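Local coordinates for multifunctional non-homologous end joining DNA repair protein LigD (Mycobacterium tuberculosis, PDB 2IRU) that probably works with Ku to repair DNA double-strand breaks by non-homologous end joining, this chain being its manganese-dependent primase-polymerase domain, at residues 37-42 and 274-279; 244-247 and 253-256. All blocks are in the same frame, centred on the assembly; numbering follows the deposited sequence.

Interaction 1: 37-42 and 274-279; sequences AGVAEV and DEVLTR
Val-276 and Leu-277, on helix 273-283, the last of this chain, meet Gly-38 and Val-39 of helix 29-47 in a sparse helix-helix packing within the LigD primase-polymerase domain. The short helical segments lie 10.2 Å apart axis to axis, their N-to-C directions 51° apart, and bury only 120 Å² between them. Near the start of the second segment, Glu-275 forms a salt bridge with Arg-269. Val-276 follows, with its CB directed at helix 29-47; its CG1 reaches CG1 of Val-39 at 4.3 Å, a loose contact, and the buried valine also packs on Tyr-35, Tyr-244, Val-254 and Ala-256. Leu-277 makes the tighter approach. Its CG, anti to the carbonyl carbon (chi1 -74°), brings the isopropyl end over to helix 29-47 although CB itself does not aim there, and the CD2 branch, not the extended CD1, does the touching. The two side chains, Leu-277 and Val-39, cross at about a right angle. Gly-38, lacking a side chain, lets the leucine lie against its backbone: Leu-277 CD2 sits 3.9 Å from Gly-38 CA and 3.7 Å from Val-39 CG1.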
ATOM      1  N   ALA A  37      15.475   5.834  -1.101  1.00  7.87           N
ATOM      2  CA  ALA A  37      15.884   7.245  -1.206  1.00  7.96           C
ATOM      3  C   ALA A  37      15.252   7.937  -2.399  1.00  7.53           C
ATOM      4  O   ALA A  37      14.804   9.090  -2.290  1.00  7.65           O
ATOM      5  CB  ALA A  37      17.396   7.354  -1.286  1.00  7.65           C
ATOM      6  N   GLY A  38      15.241   7.250  -3.536  1.00  7.01           N
ATOM      7  CA  GLY A  38      14.763   7.840  -4.808  1.00  6.58           C
ATOM      8  C   GLY A  38      13.267   8.098  -4.786  1.00  7.70           C
ATOM      9  O   GLY A  38      12.782   9.047  -5.421  1.00  7.05           O
ATOM     10  N   VAL A  39      12.545   7.218  -4.088  1.00  6.07           N
ATOM     11  CA  VAL A  39      11.066   7.352  -4.024  1.00  6.75           C
ATOM     12  C   VAL A  39      10.563   8.123  -2.806  1.00  6.54           C
ATOM     13  O   VAL A  39       9.353   8.395  -2.723  1.00  6.22           O
ATOM     14  CB  VAL A  39      10.281   5.990  -4.169  1.00  7.17           C
ATOM     15  CG1 VAL A  39      10.633   5.264  -5.489  1.00  9.83           C
ATOM     16  CG2 VAL A  39      10.415   5.100  -2.920  1.00  7.45           C
ATOM     17  N   ALA A  40      11.461   8.495  -1.879  1.00  6.82           N
ATOM     18  CA  ALA A  40      11.000   9.104  -0.624  1.00  7.44           C
ATOM     19  C   ALA A  40      10.019  10.261  -0.860  1.00  7.50           C
ATOM     20  O   ALA A  40       8.958  10.320  -0.226  1.00  7.62           O
ATOM     21  CB  ALA A  40      12.192   9.583   0.268  1.00  6.74           C
ATOM     22  N   GLU A  41      10.390  11.185  -1.744  1.00  8.17           N
ATOM     23  CA  GLU A  41       9.616  12.419  -1.913  1.00 10.94           C
ATOM     24  C   GLU A  41       8.183  12.089  -2.280  1.00 10.12           C
ATOM     25  O   GLU A  41       7.253  12.686  -1.713  1.00 11.56           O
ATOM     26  CB  GLU A  41      10.228  13.309  -2.983  1.00 10.99           C
ATOM     27  CG  GLU A  41       9.550  14.708  -3.113  1.00 14.79           C
ATOM     28  CD  GLU A  41       9.985  15.486  -4.374  1.00 15.54           C
ATOM     29  OE1 GLU A  41      10.986  15.081  -5.030  1.00 22.90           O
ATOM     30  OE2 GLU A  41       9.344  16.525  -4.687  1.00 20.54           O
ATOM     31  N   VAL A  42       8.012  11.166  -3.231  1.00  8.22           N
ATOM     32  CA  VAL A  42       6.658  10.813  -3.703  1.00  8.44           C
ATOM     33  C   VAL A  42       5.961   9.808  -2.790  1.00  8.00           C
ATOM     34  O   VAL A  42       4.702   9.813  -2.708  1.00  9.41           O
ATOM     35  CB  VAL A  42       6.652  10.313  -5.184  1.00  8.51           C
ATOM     36  CG1 VAL A  42       7.194  11.395  -6.105  1.00  8.01           C
ATOM     37  CG2 VAL A  42       7.425   8.972  -5.362  1.00  7.51           C
ATOM     38  N   ASP A 274      13.252  -0.313 -10.786  1.00 13.55           N
ATOM     39  CA  ASP A 274      14.003   0.550 -11.702  1.00 14.29           C
ATOM     40  C   ASP A 274      13.083   1.342 -12.640  1.00 13.82           C
ATOM     41  O   ASP A 274      13.311   2.536 -12.871  1.00 13.58           O
ATOM     42  CB  ASP A 274      15.062  -0.240 -12.453  1.00 15.10           C
ATOM     43  CG  ASP A 274      14.478  -1.398 -13.234  1.00 18.04           C
ATOM     44  OD1 ASP A 274      13.978  -2.366 -12.612  1.00 20.62           O
ATOM     45  OD2 ASP A 274      14.531  -1.340 -14.471  1.00 24.07           O
ATOM     46  N   GLU A 275      12.013   0.698 -13.095  1.00 13.31           N
ATOM     47  CA  GLU A 275      11.035   1.361 -13.956  1.00 14.44           C
ATOM     48  C   GLU A 275      10.283   2.458 -13.202  1.00 13.79           C
ATOM     49  O   GLU A 275       9.996   3.550 -13.752  1.00 14.06           O
ATOM     50  CB  GLU A 275      10.046   0.325 -14.504  1.00 13.68           C
ATOM     51  CG  GLU A 275      10.661  -0.795 -15.333  1.00 15.86           C
ATOM     52  CD  GLU A 275       9.595  -1.738 -15.842  1.00 17.55           C
ATOM     53  OE1 GLU A 275       9.125  -2.589 -15.052  1.00 17.17           O
ATOM     54  OE2 GLU A 275       9.229  -1.633 -17.056  1.00 23.87           O
ATOM     55  N   VAL A 276       9.976   2.181 -11.934  1.00 13.92           N
ATOM     56  CA  VAL A 276       9.247   3.153 -11.097  1.00 14.02           C
ATOM     57  C   VAL A 276      10.079   4.420 -10.948  1.00 13.13           C
ATOM     58  O   VAL A 276       9.555   5.550 -11.039  1.00 13.22           O
ATOM     59  CB  VAL A 276       8.883   2.529  -9.737  1.00 14.45           C
ATOM     60  CG1 VAL A 276       8.371   3.604  -8.751  1.00 16.10           C
ATOM     61  CG2 VAL A 276       7.820   1.402  -9.972  1.00 15.31           C
ATOM     62  N   LEU A 277      11.374   4.250 -10.714  1.00 13.56           N
ATOM     63  CA  LEU A 277      12.274   5.410 -10.603  1.00 12.73           C
ATOM     64  C   LEU A 277      12.265   6.275 -11.880  1.00 13.80           C
ATOM     65  O   LEU A 277      12.193   7.514 -11.819  1.00 14.39           O
ATOM     66  CB  LEU A 277      13.667   4.904 -10.270  1.00 13.39           C
ATOM     67  CG  LEU A 277      13.831   4.427  -8.809  1.00 11.79           C
ATOM     68  CD1 LEU A 277      15.265   3.824  -8.651  1.00 12.67           C
ATOM     69  CD2 LEU A 277      13.621   5.541  -7.729  1.00 15.27           C
ATOM     70  N   THR A 278      12.355   5.609 -13.033  1.00 12.56           N
ATOM     71  CA  THR A 278      12.349   6.299 -14.341  1.00 13.48           C
ATOM     72  C   THR A 278      11.032   7.080 -14.522  1.00 13.19           C
ATOM     73  O   THR A 278      11.020   8.234 -14.974  1.00 13.59           O
ATOM     74  CB  THR A 278      12.571   5.285 -15.451  1.00 13.12           C
ATOM     75  OG1 THR A 278      13.882   4.726 -15.264  1.00 15.15           O
ATOM     76  CG2 THR A 278      12.508   5.930 -16.852  1.00 15.40           C
ATOM     77  N   ARG A 279       9.944   6.446 -14.122  1.00 12.59           N
ATOM     78  CA  ARG A 279       8.605   7.049 -14.229  1.00 13.24           C
ATOM     79  C   ARG A 279       8.484   8.304 -13.343  1.00 13.35           C
ATOM     80  O   ARG A 279       7.939   9.333 -13.783  1.00 13.78           O
ATOM     81  CB  ARG A 279       7.546   6.020 -13.876  1.00 12.53           C
ATOM     82  CG  ARG A 279       7.397   4.943 -15.000  1.00 12.68           C
ATOM     83  CD  ARG A 279       6.706   3.688 -14.508  1.00 13.62           C
ATOM     84  NE  ARG A 279       5.331   3.988 -14.097  1.00 14.98           N
ATOM     85  CZ  ARG A 279       4.303   4.130 -14.932  1.00 18.20           C
ATOM     86  NH1 ARG A 279       4.438   3.974 -16.266  1.00 15.82           N
ATOM     87  NH2 ARG A 279       3.109   4.431 -14.415  1.00 17.07           N
TER

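Interaction 2: 244-247 and 253-256; sequences YSLR and TVAA
Backbone groups of Tyr-244 to Arg-247 pair with those of Thr-253 to Ala-255, joining the loop after strand 240-241 to the start of strand 253-257 through a single beta bridge between Leu-246 and Val-254. Tyr-244 N donates to Ala-255 O at 2.7 Å, in the carbonyl plane. The amide of Ala-255, centre of an inverse gamma turn, donates to Ser-245 O (2.9 Å, 164° at the hydrogen), which also receives a CA-H...O contact from Val-254. Arg-247 N reaches Thr-253 O, also at 2.9 Å, by a more bent bond (138°) from a donor tilted 23° out of the carbonyl plane. Ser-245 OG donates to Leu-246 O at 2.8 Å and is also hydrogen-bonded with Val-113 N. Tyr-35 OH bonds Tyr-244 O, Tyr-36 OH bonds Leu-246 N, and Tyr-244 OH bonds Asp-285. Leu-246 CD2 rests on Val-254 CG2 at 3.9 Å. Arg-247 lays CB and CG near Thr-253 OG1, which bonds Gly-176 O, then bends at chi2 and chi3 to where NE forms a salt bridge with Glu-112 and NH1 a hydrogen bond to Ser-175 O. Backbone pairing thus anchors the root of Arg-247, a probable substrate-binding residue, and Glu-112 and Ser-175 its charged end, which may position it for substrate.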
ATOM      1  N   TYR A 244       4.317   2.605  -3.884  1.00 10.61           N
ATOM      2  CA  TYR A 244       5.797   2.664  -4.018  1.00 10.15           C
ATOM      3  C   TYR A 244       6.589   1.639  -3.186  1.00 10.60           C
ATOM      4  O   TYR A 244       7.802   1.511  -3.369  1.00 11.57           O
ATOM      5  CB  TYR A 244       6.337   4.055  -3.754  1.00 10.88           C
ATOM      6  CG  TYR A 244       5.769   5.079  -4.705  1.00  9.08           C
ATOM      7  CD1 TYR A 244       6.284   5.181  -6.013  1.00 11.06           C
ATOM      8  CD2 TYR A 244       4.762   5.972  -4.299  1.00 10.41           C
ATOM      9  CE1 TYR A 244       5.787   6.135  -6.908  1.00 14.02           C
ATOM     10  CE2 TYR A 244       4.250   6.944  -5.200  1.00 12.29           C
ATOM     11  CZ  TYR A 244       4.778   7.006  -6.495  1.00 13.33           C
ATOM     12  OH  TYR A 244       4.329   7.913  -7.397  1.00 13.92           O
ATOM     13  N   SER A 245       5.902   0.893  -2.318  1.00  9.86           N
ATOM     14  CA  SER A 245       6.618  -0.200  -1.616  1.00  9.82           C
ATOM     15  C   SER A 245       7.098  -1.249  -2.605  1.00 10.23           C
ATOM     16  O   SER A 245       6.378  -1.609  -3.568  1.00  9.26           O
ATOM     17  CB  SER A 245       5.699  -0.900  -0.597  1.00  9.71           C
ATOM     18  OG  SER A 245       6.427  -1.918   0.128  1.00 10.05           O
ATOM     19  N   LEU A 246       8.282  -1.785  -2.336  1.00  8.93           N
ATOM     20  CA  LEU A 246       8.749  -3.002  -3.008  1.00  9.34           C
ATOM     21  C   LEU A 246       7.854  -4.145  -2.530  1.00  9.54           C
ATOM     22  O   LEU A 246       7.173  -4.029  -1.475  1.00  9.81           O
ATOM     23  CB  LEU A 246      10.207  -3.313  -2.597  1.00 10.79           C
ATOM     24  CG  LEU A 246      11.273  -2.402  -3.201  1.00 12.01           C
ATOM     25  CD1 LEU A 246      12.601  -2.561  -2.499  1.00 13.14           C
ATOM     26  CD2 LEU A 246      11.480  -2.734  -4.664  1.00 16.74           C
ATOM     27  N   ARG A 247       7.927  -5.238  -3.277  1.00  9.97           N
ATOM     28  CA  ARG A 247       7.293  -6.494  -2.896  1.00 10.21           C
ATOM     29  C   ARG A 247       8.355  -7.555  -2.669  1.00 11.04           C
ATOM     30  O   ARG A 247       9.359  -7.651  -3.417  1.00 10.41           O
ATOM     31  CB  ARG A 247       6.332  -6.976  -3.991  1.00  9.95           C
ATOM     32  CG  ARG A 247       5.210  -5.979  -4.362  1.00 11.24           C
ATOM     33  CD  ARG A 247       4.447  -5.462  -3.140  1.00 13.22           C
ATOM     34  NE  ARG A 247       3.948  -6.511  -2.277  1.00 14.34           N
ATOM     35  CZ  ARG A 247       2.705  -6.980  -2.307  1.00 19.33           C
ATOM     36  NH1 ARG A 247       1.807  -6.468  -3.149  1.00 19.27           N
ATOM     37  NH2 ARG A 247       2.338  -7.921  -1.446  1.00 21.60           N
ATOM     38  N   THR A 253       9.414  -6.169  -7.773  1.00  9.85           N
ATOM     39  CA  THR A 253       8.320  -5.370  -8.303  1.00  9.62           C
ATOM     40  C   THR A 253       7.827  -4.390  -7.233  1.00  9.61           C
ATOM     41  O   THR A 253       8.183  -4.498  -6.036  1.00  8.84           O
ATOM     42  CB  THR A 253       7.179  -6.256  -8.799  1.00 10.48           C
ATOM     43  OG1 THR A 253       6.905  -7.199  -7.771  1.00 12.71           O
ATOM     44  CG2 THR A 253       7.600  -7.005 -10.092  1.00  9.99           C
ATOM     45  N   VAL A 254       6.945  -3.472  -7.640  1.00  9.96           N
ATOM     46  CA  VAL A 254       6.510  -2.376  -6.761  1.00  9.95           C
ATOM     47  C   VAL A 254       4.989  -2.169  -6.828  1.00 10.41           C
ATOM     48  O   VAL A 254       4.373  -2.410  -7.898  1.00  9.14           O
ATOM     49  CB  VAL A 254       7.216  -1.033  -7.232  1.00 10.51           C
ATOM     50  CG1 VAL A 254       6.670   0.206  -6.516  1.00 10.35           C
ATOM     51  CG2 VAL A 254       8.748  -1.118  -7.014  1.00 10.71           C
ATOM     52  N   ALA A 255       4.425  -1.683  -5.711  1.00  9.01           N
ATOM     53  CA  ALA A 255       3.045  -1.208  -5.724  1.00 10.33           C
ATOM     54  C   ALA A 255       3.043   0.133  -6.504  1.00 10.69           C
ATOM     55  O   ALA A 255       3.255   1.228  -5.914  1.00 10.99           O
ATOM     56  CB  ALA A 255       2.564  -1.073  -4.275  1.00 10.03           C
ATOM     57  N   ALA A 256       2.860   0.056  -7.826  1.00  9.47           N
ATOM     58  CA  ALA A 256       3.204   1.183  -8.721  1.00  9.00           C
ATOM     59  C   ALA A 256       1.954   1.959  -9.178  1.00 10.36           C
ATOM     60  O   ALA A 256       1.073   1.347  -9.811  1.00 10.39           O
ATOM     61  CB  ALA A 256       3.979   0.708  -9.964  1.00  9.34           C
TER

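How the interactions relate
Interactions 1 and 2 have centres 10 Å apart and meet along an apolar seam. Val-276 joins them: its CG2 lies 3.7 Å from Val-254 CB and 3.9 Å from Ala-256 CB, and its CG1 is 3.8 Å from Tyr-244 CD1. On the other helix, Val-42 CG2 approaches Tyr-244 CZ at 3.5 Å, so the tyrosine ring packs against both helices. Interaction 2 lies closer to the probable substrate site, where the side chain of Arg-247 comes within about 3 Å of that of Ser-177 and about 5 Å of that of His-114. Interaction 1 stands farther back, the side chain of Val-276 being about 9 Å from Gly-176, a probable substrate-binding residue.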